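Local coordinates for surface layer protein (Geobacillus stearothermophilus, PDB 4UJ8) that probably self-assembles into the crystalline layer that coats the bacterial cell, this piece of it holding domains 6 and 7 with several bound calcium ions, at residues A[16-21]-A[34-39]; A[22-27]-A[114-119]; A[69-74]-A[84-89]; A[120-125]-A[152-157]; A[176-181]-A[220-225]. All blocks are in the same frame, centred on the assembly; numbering follows the deposited sequence.

Contact 1: residues A[16-21]-A[34-39]; sequences VLDDGK and DVQLKV. With CA (calcium ion), chain E.
Asp18 and Asp34 meet at a calcium ion in the first domain of this fragment, a Big-like beta-sandwich, where the loop leaving strand 11-16 folds back on the start of strand 34-42. The metal takes one carboxylate oxygen each from Asp18 (OD2, 2.3 Å) and Asp19 (OD1), the backbone O of Lys21 and of Asp34, and two waters; Asn32, through OD1, completes the site. The shared ion probably offsets the repulsion of oxygens as close as Asp18 OD2 and Asp34 O, 2.9 Å apart. Two nearly straight hydrogen bonds join the segments. Leu17 N donates to Gln36 O, and Gln36 N to Asp18 OD1 over 2.9 Å, meeting the carboxylate from above its plane; Asp18 thus grips metal and strand with different oxygens, chi1 of 64° folding its carboxylate back between its own N and C. Asp19 OD1 also accepts from Lys21 N, closing an Asx turn. Apolar contacts flank the site. Val16 and Leu37, a non-hydrogen-bonded antiparallel pair, lie side by side with CG2 of Val16 3.8 Å from CD2 of Leu37, while Leu17 crosses the aliphatic part of Lys38, whose NZ pairs with Asp80 and Asp51. Val35 CG2 presses on Gly20 C at 3.3 Å and its CG1 lies near Asp18 OD1; cutting this side chain back to an alanine is likely to open a gap under the loop and let Gly20 and the Asp18 carboxylate shift. Near the metal, Gln36 NE2 donates to Asp34 OD1 at 2.7 Å, the acceptor lying in the amide plane and water 1 donating to the same oxygen.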
# COMPACT_ATOMS: atom_id res chain seq x y z
N VAL A 16 -4.58 13.14 -20.98
CA VAL A 16 -4.29 12.93 -19.56
C VAL A 16 -3.63 14.19 -19.00
O VAL A 16 -2.58 14.58 -19.50
CB VAL A 16 -3.36 11.71 -19.35
CG1 VAL A 16 -2.98 11.55 -17.88
CG2 VAL A 16 -4.00 10.44 -19.92
N LEU A 17 -4.24 14.81 -17.99
CA LEU A 17 -3.76 16.10 -17.49
C LEU A 17 -2.67 15.91 -16.45
O LEU A 17 -1.83 16.79 -16.25
CB LEU A 17 -4.89 16.93 -16.89
CG LEU A 17 -6.08 17.30 -17.78
CD1 LEU A 17 -7.10 18.11 -17.01
CD2 LEU A 17 -5.63 18.06 -19.04
N ASP A 18 -2.73 14.77 -15.76
CA ASP A 18 -1.79 14.48 -14.68
C ASP A 18 -0.77 13.41 -15.09
O ASP A 18 -0.28 13.42 -16.23
CB ASP A 18 -2.57 14.03 -13.43
CG ASP A 18 -3.32 12.73 -13.64
OD1 ASP A 18 -4.07 12.63 -14.64
OD2 ASP A 18 -3.13 11.80 -12.83
N ASP A 19 -0.43 12.51 -14.18
CA ASP A 19 0.55 11.46 -14.49
C ASP A 19 -0.07 10.14 -14.95
O ASP A 19 0.65 9.21 -15.33
CB ASP A 19 1.46 11.22 -13.28
CG ASP A 19 0.73 10.56 -12.11
OD1 ASP A 19 -0.52 10.51 -12.10
OD2 ASP A 19 1.42 10.11 -11.17
N GLY A 20 -1.40 10.05 -14.92
CA GLY A 20 -2.08 8.85 -15.37
C GLY A 20 -2.04 7.71 -14.37
O GLY A 20 -2.43 6.58 -14.68
N LYS A 21 -1.57 8.01 -13.15
CA LYS A 21 -1.49 7.02 -12.10
C LYS A 21 -2.30 7.42 -10.87
O LYS A 21 -2.52 8.60 -10.61
CB LYS A 21 -0.03 6.80 -11.69
CG LYS A 21 0.87 6.35 -12.82
CD LYS A 21 2.33 6.36 -12.37
CE LYS A 21 3.24 5.66 -13.38
NZ LYS A 21 2.97 6.09 -14.78
N ASP A 34 -5.86 10.60 -8.19
CA ASP A 34 -6.74 10.51 -9.34
C ASP A 34 -5.97 10.51 -10.64
O ASP A 34 -4.75 10.64 -10.67
CB ASP A 34 -7.79 11.65 -9.34
CG ASP A 34 -7.19 13.05 -9.46
OD1 ASP A 34 -6.09 13.23 -10.03
OD2 ASP A 34 -7.86 14.00 -8.99
N VAL A 35 -6.73 10.29 -11.71
CA VAL A 35 -6.33 10.64 -13.06
C VAL A 35 -7.38 11.62 -13.55
O VAL A 35 -8.57 11.48 -13.24
CB VAL A 35 -6.24 9.41 -13.98
CG1 VAL A 35 -5.95 9.82 -15.44
CG2 VAL A 35 -5.17 8.45 -13.49
N GLN A 36 -6.94 12.64 -14.27
CA GLN A 36 -7.83 13.67 -14.78
C GLN A 36 -7.77 13.70 -16.30
O GLN A 36 -6.69 13.82 -16.88
CB GLN A 36 -7.44 15.02 -14.20
CG GLN A 36 -7.38 15.01 -12.67
CD GLN A 36 -6.38 16.01 -12.15
OE1 GLN A 36 -6.27 17.12 -12.68
NE2 GLN A 36 -5.63 15.63 -11.12
N LEU A 37 -8.94 13.59 -16.94
CA LEU A 37 -9.03 13.45 -18.39
C LEU A 37 -9.82 14.58 -19.01
O LEU A 37 -10.81 15.05 -18.45
CB LEU A 37 -9.68 12.11 -18.77
CG LEU A 37 -9.01 10.85 -18.24
CD1 LEU A 37 -9.84 9.61 -18.55
CD2 LEU A 37 -7.59 10.71 -18.79
N LYS A 38 -9.36 15.02 -20.18
CA LYS A 38 -10.15 15.89 -21.06
C LYS A 38 -10.34 15.16 -22.39
O LYS A 38 -9.52 14.33 -22.76
CB LYS A 38 -9.46 17.23 -21.30
CG LYS A 38 -9.28 18.08 -20.06
CD LYS A 38 -10.61 18.57 -19.58
CE LYS A 38 -11.16 19.61 -20.51
NZ LYS A 38 -12.26 20.40 -19.90
N VAL A 39 -11.44 15.45 -23.08
CA VAL A 39 -11.64 14.90 -24.41
C VAL A 39 -11.94 16.04 -25.38
O VAL A 39 -12.94 16.75 -25.24
CB VAL A 39 -12.79 13.87 -24.46
CG1 VAL A 39 -12.87 13.24 -25.84
CG2 VAL A 39 -12.57 12.78 -23.42
CA CA E . -2.37 11.04 -10.75
O HOH W 1 -3.46 12.79 -9.36
O HOH W 2 -0.71 12.94 -10.47

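Contact 2: residues A[22-27]-A[114-119]; sequences IDKSAT and VIDTTL. With CA (calcium ion), chain F.
Strand 21-23, outermost in its mixed sheet, pairs in parallel with strand 105-115 and runs on into turns beside a second calcium ion. Ile115 N bonds to Ile22 O and Lys24 N to Ile115 O (2.9 Å), so Ile115 is held through both its N and its O. Beyond this the Asp23 carboxylate takes over from the backbone. Its OD1 accepts Ser25 N, closing an Asx turn, and Thr117 N at 3.1 Å, the two arriving from opposite faces of the plane; OD2 takes the Thr117 hydroxyl at an unusually short 2.5 Å. With CG anti to its own N (chi1 -171°), the carboxylate reaches across to Thr117. Without that group, as with an alanine here, Ser25 N and both Thr117 donors would probably lose their acceptor, and the two turns their tie. Asp116 makes a matching Asx turn, its OD1 receiving N and OG1 of Thr118. The extended Lys24 chain crosses Asp116 at about a right angle, Lys24 CE 3.5 Å from Asp116 OD2. Water 3 links Ser25 OG with Thr117 OG1, and water 4 joins Ala26 N to Thr118 OG1. The calcium is bound by Asp23 O and Ser25 O (each 2.4 Å), two waters, Glu28 and Asn33. Asp23 therefore gives the metal its carbonyl and keeps its carboxylate for the turns beyond the strand pairing, where three donors probably offset its charge beside that of Asp116 (OD1 of Asp23 to OD1 of Asp116 4.2 Å).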
# COMPACT_ATOMS: atom_id res chain seq x y z
N ILE A 22 -2.72 6.41 -10.12
CA ILE A 22 -3.47 6.56 -8.88
C ILE A 22 -2.72 5.79 -7.80
O ILE A 22 -2.51 4.58 -7.94
CB ILE A 22 -4.91 6.01 -9.04
CG1 ILE A 22 -5.64 6.75 -10.16
CG2 ILE A 22 -5.68 6.02 -7.70
CD1 ILE A 22 -6.99 6.13 -10.51
N ASP A 23 -2.30 6.47 -6.74
CA ASP A 23 -1.44 5.85 -5.70
C ASP A 23 -2.28 5.50 -4.48
O ASP A 23 -2.75 6.39 -3.78
CB ASP A 23 -0.27 6.78 -5.35
CG ASP A 23 0.78 6.13 -4.46
OD1 ASP A 23 0.48 5.08 -3.85
OD2 ASP A 23 1.90 6.68 -4.35
N LYS A 24 -2.52 4.21 -4.26
CA LYS A 24 -3.45 3.82 -3.22
C LYS A 24 -2.76 3.77 -1.87
O LYS A 24 -3.34 3.32 -0.89
CB LYS A 24 -4.10 2.47 -3.54
CG LYS A 24 -3.15 1.30 -3.63
CD LYS A 24 -3.95 0.02 -3.77
CE LYS A 24 -3.06 -1.19 -3.70
NZ LYS A 24 -3.85 -2.46 -3.76
N SER A 25 -1.53 4.26 -1.81
CA SER A 25 -0.90 4.54 -0.52
C SER A 25 -1.76 5.55 0.25
O SER A 25 -2.50 6.34 -0.34
CB SER A 25 0.51 5.08 -0.70
OG SER A 25 0.99 5.68 0.49
N ALA A 26 -1.68 5.54 1.57
CA ALA A 26 -2.49 6.46 2.35
C ALA A 26 -1.74 7.75 2.65
O ALA A 26 -2.34 8.71 3.15
CB ALA A 26 -2.93 5.79 3.65
N THR A 27 -0.45 7.78 2.32
CA THR A 27 0.39 8.91 2.71
C THR A 27 1.31 9.52 1.65
O THR A 27 2.15 10.35 2.00
CB THR A 27 1.32 8.51 3.88
OG1 THR A 27 2.18 7.43 3.46
CG2 THR A 27 0.52 8.09 5.10
N VAL A 114 -3.09 1.88 -11.30
CA VAL A 114 -3.10 1.98 -9.85
C VAL A 114 -1.73 1.52 -9.36
O VAL A 114 -1.24 0.47 -9.78
CB VAL A 114 -4.23 1.15 -9.23
CG1 VAL A 114 -4.06 1.07 -7.72
CG2 VAL A 114 -5.58 1.76 -9.59
N ILE A 115 -1.09 2.32 -8.51
CA ILE A 115 0.20 1.96 -7.92
C ILE A 115 0.06 2.03 -6.41
O ILE A 115 -0.98 2.42 -5.88
CB ILE A 115 1.35 2.89 -8.38
CG1 ILE A 115 1.13 4.32 -7.87
CG2 ILE A 115 1.47 2.89 -9.91
CD1 ILE A 115 2.29 5.27 -8.18
N ASP A 116 1.11 1.64 -5.71
CA ASP A 116 1.12 1.72 -4.26
C ASP A 116 2.55 1.93 -3.78
O ASP A 116 3.36 1.01 -3.81
CB ASP A 116 0.51 0.45 -3.64
CG ASP A 116 0.29 0.59 -2.15
OD1 ASP A 116 0.82 1.56 -1.58
OD2 ASP A 116 -0.41 -0.26 -1.56
N THR A 117 2.85 3.15 -3.34
CA THR A 117 4.22 3.47 -2.94
C THR A 117 4.44 3.37 -1.43
O THR A 117 5.44 3.86 -0.91
CB THR A 117 4.63 4.88 -3.42
OG1 THR A 117 3.75 5.89 -2.88
CG2 THR A 117 4.61 4.94 -4.96
N THR A 118 3.50 2.73 -0.73
CA THR A 118 3.64 2.52 0.71
C THR A 118 5.00 1.90 1.04
O THR A 118 5.48 1.01 0.33
CB THR A 118 2.51 1.61 1.25
OG1 THR A 118 1.25 2.24 1.01
CG2 THR A 118 2.65 1.37 2.77
N LEU A 119 5.64 2.40 2.09
CA LEU A 119 6.84 1.75 2.61
C LEU A 119 6.48 0.37 3.14
O LEU A 119 5.57 0.23 3.96
CB LEU A 119 7.49 2.61 3.70
CG LEU A 119 8.11 3.92 3.20
CD1 LEU A 119 8.91 4.62 4.30
CD2 LEU A 119 8.98 3.68 1.96
CA CA F . -3.07 7.97 -1.99
O HOH W 3 3.57 6.61 0.02
O HOH W 4 -0.42 3.57 2.83
O HOH W 5 -5.16 7.07 -1.24
O HOH W 6 -3.44 9.59 -0.32

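Contact 3: residues A[69-74]-A[84-89]; sequences IVNASK and VITDNG
Ala72 and Ile85 pack closely on one face of a beta hairpin, strands 70-77 and 80-87, in which the axes of 70-74 and 84-87 run 156° apart. The Ala72 methyl, CB, meets Ile85 CD1 at 3.5 Å, and the Ile85 CG2 branch lies 3.9 Å from Val70 CB. With CG1 of Ile85 beside its own N and chi2 -59°, the end of the chain bends over towards the alanine. Asn71 pairs with Thr86 and Ser73 with Val84, each through two backbone hydrogen bonds, the shortest from Val84 N to Ser73 O (2.7 Å). The other side of the hairpin is looser: the side chains of Asn71 and Thr86 touch where Asn71 CB comes 3.5 Å from Thr86 OG1, and Asn71 and Asn88 are exposed. At the strand ends, Asn88 N still bonds to Ile69 O over 2.9 Å, although the donor is tilted 31° from the carbonyl plane. Ile69 CB rests 3.3 Å from Asn88 O, and Asp87 turns OD1 to the hydroxyl of Ser90. On the packed side, Val70 and Ile85 lean on Leu98 of strand 94-102, while Ile85 also meets Val35 and Leu37 of strand 34-42, the next strand in the sheet.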
# COMPACT_ATOMS: atom_id res chain seq x y z
N ILE A 69 -9.88 -1.66 -9.55
CA ILE A 69 -11.22 -1.15 -9.73
C ILE A 69 -11.20 0.36 -9.59
O ILE A 69 -10.70 0.89 -8.60
CB ILE A 69 -12.22 -1.76 -8.72
CG1 ILE A 69 -12.12 -3.29 -8.72
CG2 ILE A 69 -13.64 -1.31 -9.04
CD1 ILE A 69 -13.04 -3.96 -7.68
N VAL A 70 -11.71 1.04 -10.61
CA VAL A 70 -11.73 2.49 -10.59
C VAL A 70 -13.12 3.05 -10.87
O VAL A 70 -13.97 2.41 -11.49
CB VAL A 70 -10.73 3.09 -11.61
CG1 VAL A 70 -9.30 2.62 -11.30
CG2 VAL A 70 -11.14 2.76 -13.06
N ASN A 71 -13.35 4.25 -10.35
CA ASN A 71 -14.57 5.00 -10.61
C ASN A 71 -14.27 6.13 -11.60
O ASN A 71 -13.16 6.67 -11.60
CB ASN A 71 -15.15 5.55 -9.29
CG ASN A 71 -16.56 6.13 -9.45
OD1 ASN A 71 -17.53 5.39 -9.64
ND2 ASN A 71 -16.68 7.45 -9.32
N ALA A 72 -15.26 6.50 -12.39
CA ALA A 72 -15.08 7.56 -13.36
C ALA A 72 -16.22 8.54 -13.17
O ALA A 72 -17.39 8.16 -13.25
CB ALA A 72 -15.06 7.01 -14.79
N SER A 73 -15.88 9.80 -12.90
CA SER A 73 -16.89 10.80 -12.55
C SER A 73 -16.67 12.14 -13.25
O SER A 73 -15.55 12.66 -13.26
CB SER A 73 -16.90 10.99 -11.03
OG SER A 73 -17.86 11.98 -10.68
N LYS A 74 -17.72 12.69 -13.86
CA LYS A 74 -17.60 14.03 -14.43
C LYS A 74 -17.70 15.08 -13.33
O LYS A 74 -18.67 15.11 -12.57
CB LYS A 74 -18.66 14.26 -15.49
CG LYS A 74 -18.39 13.49 -16.77
CD LYS A 74 -19.48 13.77 -17.80
CE LYS A 74 -20.05 12.48 -18.35
NZ LYS A 74 -21.13 12.71 -19.34
N VAL A 84 -12.91 12.62 -13.83
CA VAL A 84 -12.02 12.29 -12.72
C VAL A 84 -12.07 10.80 -12.42
O VAL A 84 -13.13 10.24 -12.14
CB VAL A 84 -12.38 13.10 -11.44
CG1 VAL A 84 -11.48 12.72 -10.29
CG2 VAL A 84 -12.28 14.58 -11.70
N ILE A 85 -10.91 10.15 -12.52
CA ILE A 85 -10.80 8.73 -12.31
C ILE A 85 -10.19 8.50 -10.94
O ILE A 85 -9.16 9.08 -10.61
CB ILE A 85 -9.94 8.06 -13.39
CG1 ILE A 85 -10.34 8.61 -14.76
CG2 ILE A 85 -10.03 6.54 -13.28
CD1 ILE A 85 -11.81 8.38 -15.15
N THR A 86 -10.82 7.65 -10.14
CA THR A 86 -10.34 7.37 -8.78
C THR A 86 -10.28 5.88 -8.44
O THR A 86 -11.00 5.08 -9.01
CB THR A 86 -11.25 8.04 -7.73
OG1 THR A 86 -12.60 7.60 -7.94
CG2 THR A 86 -11.17 9.57 -7.82
N ASP A 87 -9.44 5.51 -7.49
CA ASP A 87 -9.46 4.16 -6.95
C ASP A 87 -10.77 3.92 -6.23
O ASP A 87 -11.25 4.74 -5.47
CB ASP A 87 -8.27 3.96 -6.01
CG ASP A 87 -8.19 2.54 -5.43
OD1 ASP A 87 -8.81 1.65 -6.01
OD2 ASP A 87 -7.48 2.32 -4.42
N ASN A 88 -11.36 2.76 -6.50
CA ASN A 88 -12.55 2.29 -5.75
C ASN A 88 -12.37 0.82 -5.37
O ASN A 88 -12.99 -0.06 -5.96
CB ASN A 88 -13.92 2.44 -6.49
CG ASN A 88 -15.11 2.23 -5.53
OD1 ASN A 88 -14.97 1.83 -4.40
ND2 ASN A 88 -16.22 2.70 -5.93
N GLY A 89 -11.55 0.55 -4.36
CA GLY A 89 -11.45 -0.78 -3.77
C GLY A 89 -10.54 -1.71 -4.52
O GLY A 89 -10.75 -2.91 -4.47

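Contact 4: residues A[120-125]-A[152-157]; sequences KATVVT and KDQNGN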
# COMPACT_ATOMS: atom_id res chain seq x y z
N LYS A 120 7.21 -0.64 2.67
CA LYS A 120 6.89 -2.04 2.92
C LYS A 120 8.10 -2.77 3.52
O LYS A 120 9.20 -2.65 2.99
CB LYS A 120 6.47 -2.70 1.60
CG LYS A 120 5.72 -4.01 1.70
CD LYS A 120 5.41 -4.51 0.29
CE LYS A 120 4.63 -5.83 0.30
NZ LYS A 120 4.26 -6.24 -1.09
N ALA A 121 7.91 -3.49 4.62
CA ALA A 121 9.00 -4.26 5.23
C ALA A 121 9.55 -5.24 4.20
O ALA A 121 8.82 -6.08 3.69
CB ALA A 121 8.51 -4.99 6.47
N THR A 122 10.84 -5.11 3.89
CA THR A 122 11.45 -5.89 2.81
C THR A 122 12.60 -6.77 3.28
O THR A 122 12.80 -7.87 2.77
CB THR A 122 11.93 -4.96 1.69
OG1 THR A 122 10.82 -4.20 1.21
CG2 THR A 122 12.53 -5.77 0.53
N VAL A 123 13.35 -6.29 4.27
CA VAL A 123 14.46 -7.07 4.83
C VAL A 123 14.32 -7.09 6.34
O VAL A 123 14.09 -6.06 6.95
CB VAL A 123 15.83 -6.48 4.46
CG1 VAL A 123 16.95 -7.16 5.25
CG2 VAL A 123 16.07 -6.60 2.97
N VAL A 124 14.45 -8.27 6.94
CA VAL A 124 14.49 -8.37 8.39
C VAL A 124 15.71 -9.20 8.79
O VAL A 124 15.93 -10.28 8.24
CB VAL A 124 13.22 -9.01 8.98
CG1 VAL A 124 13.33 -9.08 10.51
CG2 VAL A 124 12.00 -8.20 8.57
N THR A 125 16.51 -8.67 9.72
CA THR A 125 17.68 -9.39 10.22
C THR A 125 17.78 -9.34 11.74
O THR A 125 17.33 -8.37 12.36
CB THR A 125 19.00 -8.83 9.66
OG1 THR A 125 19.11 -7.44 10.00
CG2 THR A 125 19.05 -8.99 8.15
N LYS A 152 14.26 -3.22 7.27
CA LYS A 152 14.46 -2.24 6.19
C LYS A 152 13.28 -2.25 5.23
O LYS A 152 12.72 -3.31 4.94
CB LYS A 152 15.73 -2.55 5.39
CG LYS A 152 17.01 -2.78 6.18
CD LYS A 152 17.45 -1.55 6.95
CE LYS A 152 18.93 -1.66 7.30
NZ LYS A 152 19.25 -1.05 8.62
N ASP A 153 12.93 -1.08 4.70
CA ASP A 153 11.89 -1.01 3.67
C ASP A 153 12.47 -1.31 2.28
O ASP A 153 13.64 -1.67 2.16
CB ASP A 153 11.19 0.36 3.68
CG ASP A 153 12.14 1.54 3.42
OD1 ASP A 153 13.19 1.36 2.77
OD2 ASP A 153 11.81 2.66 3.85
N GLN A 154 11.65 -1.15 1.25
CA GLN A 154 12.09 -1.44 -0.12
C GLN A 154 13.20 -0.50 -0.61
O GLN A 154 13.91 -0.81 -1.58
CB GLN A 154 10.90 -1.38 -1.09
CG GLN A 154 10.28 -0.00 -1.23
CD GLN A 154 9.04 0.17 -0.38
OE1 GLN A 154 9.06 -0.08 0.83
NE2 GLN A 154 7.95 0.60 -1.01
N ASN A 155 13.34 0.64 0.05
CA ASN A 155 14.43 1.56 -0.29
C ASN A 155 15.70 1.25 0.50
O ASN A 155 16.73 1.91 0.33
CB ASN A 155 14.00 3.00 -0.03
CG ASN A 155 12.80 3.41 -0.87
OD1 ASN A 155 12.68 3.03 -2.04
ND2 ASN A 155 11.91 4.19 -0.28
N GLY A 156 15.62 0.25 1.37
CA GLY A 156 16.76 -0.15 2.18
C GLY A 156 16.93 0.72 3.41
O GLY A 156 17.98 0.68 4.07
N ASN A 157 15.91 1.52 3.71
CA ASN A 157 15.96 2.42 4.86
C ASN A 157 15.35 1.77 6.09
O ASN A 157 14.48 0.90 5.97
CB ASN A 157 15.24 3.72 4.54
CG ASN A 157 15.97 4.56 3.51
OD1 ASN A 157 17.20 4.67 3.54
ND2 ASN A 157 15.23 5.15 2.58
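Gln154 bends at chi2 to bring its amide oxygen over the start of segment 120-125: OE1 takes Lys120 N at 2.7 Å, in the carbonyl plane and on a lone pair. Chi1 of 65° holds CG between the backbone N and C of Gln154, and from there the chain doubles back to Lys120. Its NE2 bonds to Thr118 O, so one amide clasps the backbone on both sides of Leu119. Thr122 points at the opposite segment, but its hydroxyl donates within its own, OG1 to Lys120 O (2.9 Å), from above the carbonyl plane; the same OG1 lies 3.6 Å from Gln154 CB. Val123 and Lys152 stand on the same face of the sheet as a hydrogen-bonded antiparallel pair, CB to CB 4.0 Å, beyond which the lysine chain bends away. Lys152 O receives both Thr122 N (2.8 Å) and Val123 N (3.1 Å), the signature of a classic beta bulge, and Lys152 N returns a bond to Val123 O. After the bulge, Asp153 begins a type I turn to Gly156. Its OD1 accepts Asn157 N from above the carboxylate plane and its N bonds to Asn157 O, tying the residue after the turn back to the first. The Asp153 CA also makes a CH contact to Lys120 O. The pairing lies at the end of the two-stranded sheet 123-126 with 149-152; Ala121 packs against Ser177 and Val178 of helix 170-178, and Val124 against Leu149 and Ile151.

Contact 5: residues A[176-181]-A[220-225]; sequences KSVLSG and LVFNED
Val221 O accepts two hydrogen bonds from consecutive residues of the facing strand: Ser180 N at 2.6 Å, in the carbonyl plane, and Gly181 N at 3.2 Å, tilted from it. Val221 N gives back a nearly straight bond to Gly181 O (2.8 Å). Further along, Asn223 N donates to Val178 O over 2.9 Å, tying Val178, where the chain passes from helix to strand, to the residue just past strand 214-222. The Ser180 hydroxyl comes over the backbone there, OG 3.2 Å from Asn223 CA. Asn223 carries its amide back alongside Val178, chi1 of 60° setting CG between its own N and C, and ND2 reaches to 3.5 Å from Val178 CA. Two residues facing one make a classic beta bulge, which shifts the register by one between the pair Leu179 with Phe222 and the pair Gly181 with Val221. It lies where strand 179-184, an edge of the four-stranded mixed sheet in the second domain of the fragment, follows the helix; the axes of 179-181 and 220-222 are 124° apart. Packing gathers round the Phe222 ring. Leu179 CD1 sits over one face, offset toward the rim and 4.0 Å above the plane, while Val178 O approaches the ring edge near its plane. Val178 CG2 meets CD2 of the ring at 3.9 Å. The same Leu179 methyl also touches Leu220 CB, so that it contacts both Leu220 and Phe222. Outside the pair, Ile228 touches Phe222, and Val196 and Leu199 touch Leu179.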
# COMPACT_ATOMS: atom_id res chain seq x y z
N LYS A 176 4.81 -7.21 11.85
CA LYS A 176 3.58 -8.00 11.76
C LYS A 176 3.06 -8.06 10.32
O LYS A 176 2.33 -8.98 9.95
CB LYS A 176 2.49 -7.44 12.69
CG LYS A 176 2.90 -7.42 14.18
CD LYS A 176 1.71 -7.39 15.14
CE LYS A 176 0.58 -6.48 14.72
NZ LYS A 176 -0.40 -6.26 15.82
N SER A 177 3.43 -7.08 9.50
CA SER A 177 2.97 -7.04 8.12
C SER A 177 3.58 -8.17 7.28
O SER A 177 3.02 -8.53 6.24
CB SER A 177 3.28 -5.68 7.48
OG SER A 177 4.65 -5.56 7.13
N VAL A 178 4.72 -8.70 7.71
CA VAL A 178 5.41 -9.77 6.97
C VAL A 178 5.59 -11.05 7.78
O VAL A 178 6.05 -12.06 7.24
CB VAL A 178 6.81 -9.32 6.47
CG1 VAL A 178 6.69 -8.24 5.39
CG2 VAL A 178 7.68 -8.85 7.62
N LEU A 179 5.25 -11.00 9.07
CA LEU A 179 5.39 -12.16 9.96
C LEU A 179 4.23 -13.15 9.84
O LEU A 179 3.06 -12.74 9.87
CB LEU A 179 5.50 -11.69 11.41
CG LEU A 179 6.02 -12.64 12.49
CD1 LEU A 179 7.46 -13.08 12.22
CD2 LEU A 179 5.93 -11.93 13.83
N SER A 180 4.52 -14.44 9.72
CA SER A 180 3.46 -15.45 9.61
C SER A 180 3.21 -16.17 10.93
O SER A 180 2.11 -16.67 11.18
CB SER A 180 3.80 -16.48 8.52
OG SER A 180 3.57 -15.96 7.23
N GLY A 181 4.24 -16.24 11.77
CA GLY A 181 4.12 -16.87 13.07
C GLY A 181 5.45 -16.94 13.80
O GLY A 181 6.51 -16.70 13.20
N LEU A 220 11.08 -17.06 14.11
CA LEU A 220 10.16 -16.20 13.38
C LEU A 220 10.01 -16.73 11.96
O LEU A 220 11.01 -16.98 11.30
CB LEU A 220 10.67 -14.76 13.35
CG LEU A 220 10.59 -13.90 14.61
CD1 LEU A 220 11.41 -14.47 15.78
CD2 LEU A 220 11.05 -12.49 14.27
N VAL A 221 8.77 -16.91 11.51
CA VAL A 221 8.52 -17.39 10.15
C VAL A 221 7.75 -16.31 9.39
O VAL A 221 6.77 -15.77 9.90
CB VAL A 221 7.74 -18.71 10.13
CG1 VAL A 221 7.42 -19.14 8.70
CG2 VAL A 221 8.55 -19.79 10.82
N PHE A 222 8.21 -16.01 8.18
CA PHE A 222 7.67 -14.89 7.42
C PHE A 222 6.81 -15.36 6.25
O PHE A 222 6.87 -16.52 5.86
CB PHE A 222 8.82 -14.00 6.93
CG PHE A 222 9.65 -13.44 8.05
CD1 PHE A 222 10.70 -14.17 8.60
CD2 PHE A 222 9.38 -12.18 8.56
CE1 PHE A 222 11.47 -13.65 9.63
CE2 PHE A 222 10.14 -11.65 9.59
CZ PHE A 222 11.18 -12.38 10.12
N ASN A 223 5.98 -14.46 5.70
CA ASN A 223 5.09 -14.88 4.63
C ASN A 223 5.87 -15.16 3.34
O ASN A 223 7.04 -14.80 3.21
CB ASN A 223 3.98 -13.86 4.40
CG ASN A 223 4.50 -12.49 4.00
OD1 ASN A 223 5.54 -12.36 3.36
ND2 ASN A 223 3.75 -11.44 4.38
N GLU A 224 5.21 -15.83 2.40
CA GLU A 224 5.87 -16.26 1.18
C GLU A 224 6.22 -15.08 0.27
O GLU A 224 7.30 -15.05 -0.33
CB GLU A 224 4.99 -17.28 0.44
CG GLU A 224 5.67 -17.95 -0.75
CD GLU A 224 7.02 -18.55 -0.40
OE1 GLU A 224 7.13 -19.23 0.65
OE2 GLU A 224 7.97 -18.34 -1.18
N ASP A 225 5.31 -14.12 0.19
CA ASP A 225 5.52 -12.92 -0.64
C ASP A 225 6.86 -12.24 -0.31
O ASP A 225 7.61 -11.87 -1.21
CB ASP A 225 4.34 -11.95 -0.44
CG ASP A 225 4.61 -10.56 -1.01
OD1 ASP A 225 4.75 -10.43 -2.24
OD2 ASP A 225 4.67 -9.60 -0.21

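Overall arrangement
From the N terminus, contact 1 closes the short calcium-binding loop between strands 11-16 and 34-42. Contact 2 starts within that loop, so the two cross, and spans nearly the whole first domain to reach the end of strand 105-115. Contact 3, the hairpin 70-77 with 80-87, falls wholly within that span; it adjoins contact 1 in one sheet, and Ile22 of contact 2 packs against both. The chain then passes into the second domain, where contacts 4 and 5 follow in series. Contact 4 touches contact 2 at the domain junction, where Leu119 packs on Asp153 and Asn155. Contacts 4 and 5 touch through Ala121 with Val178 and Val124 with Phe222, about 13 Å between centres.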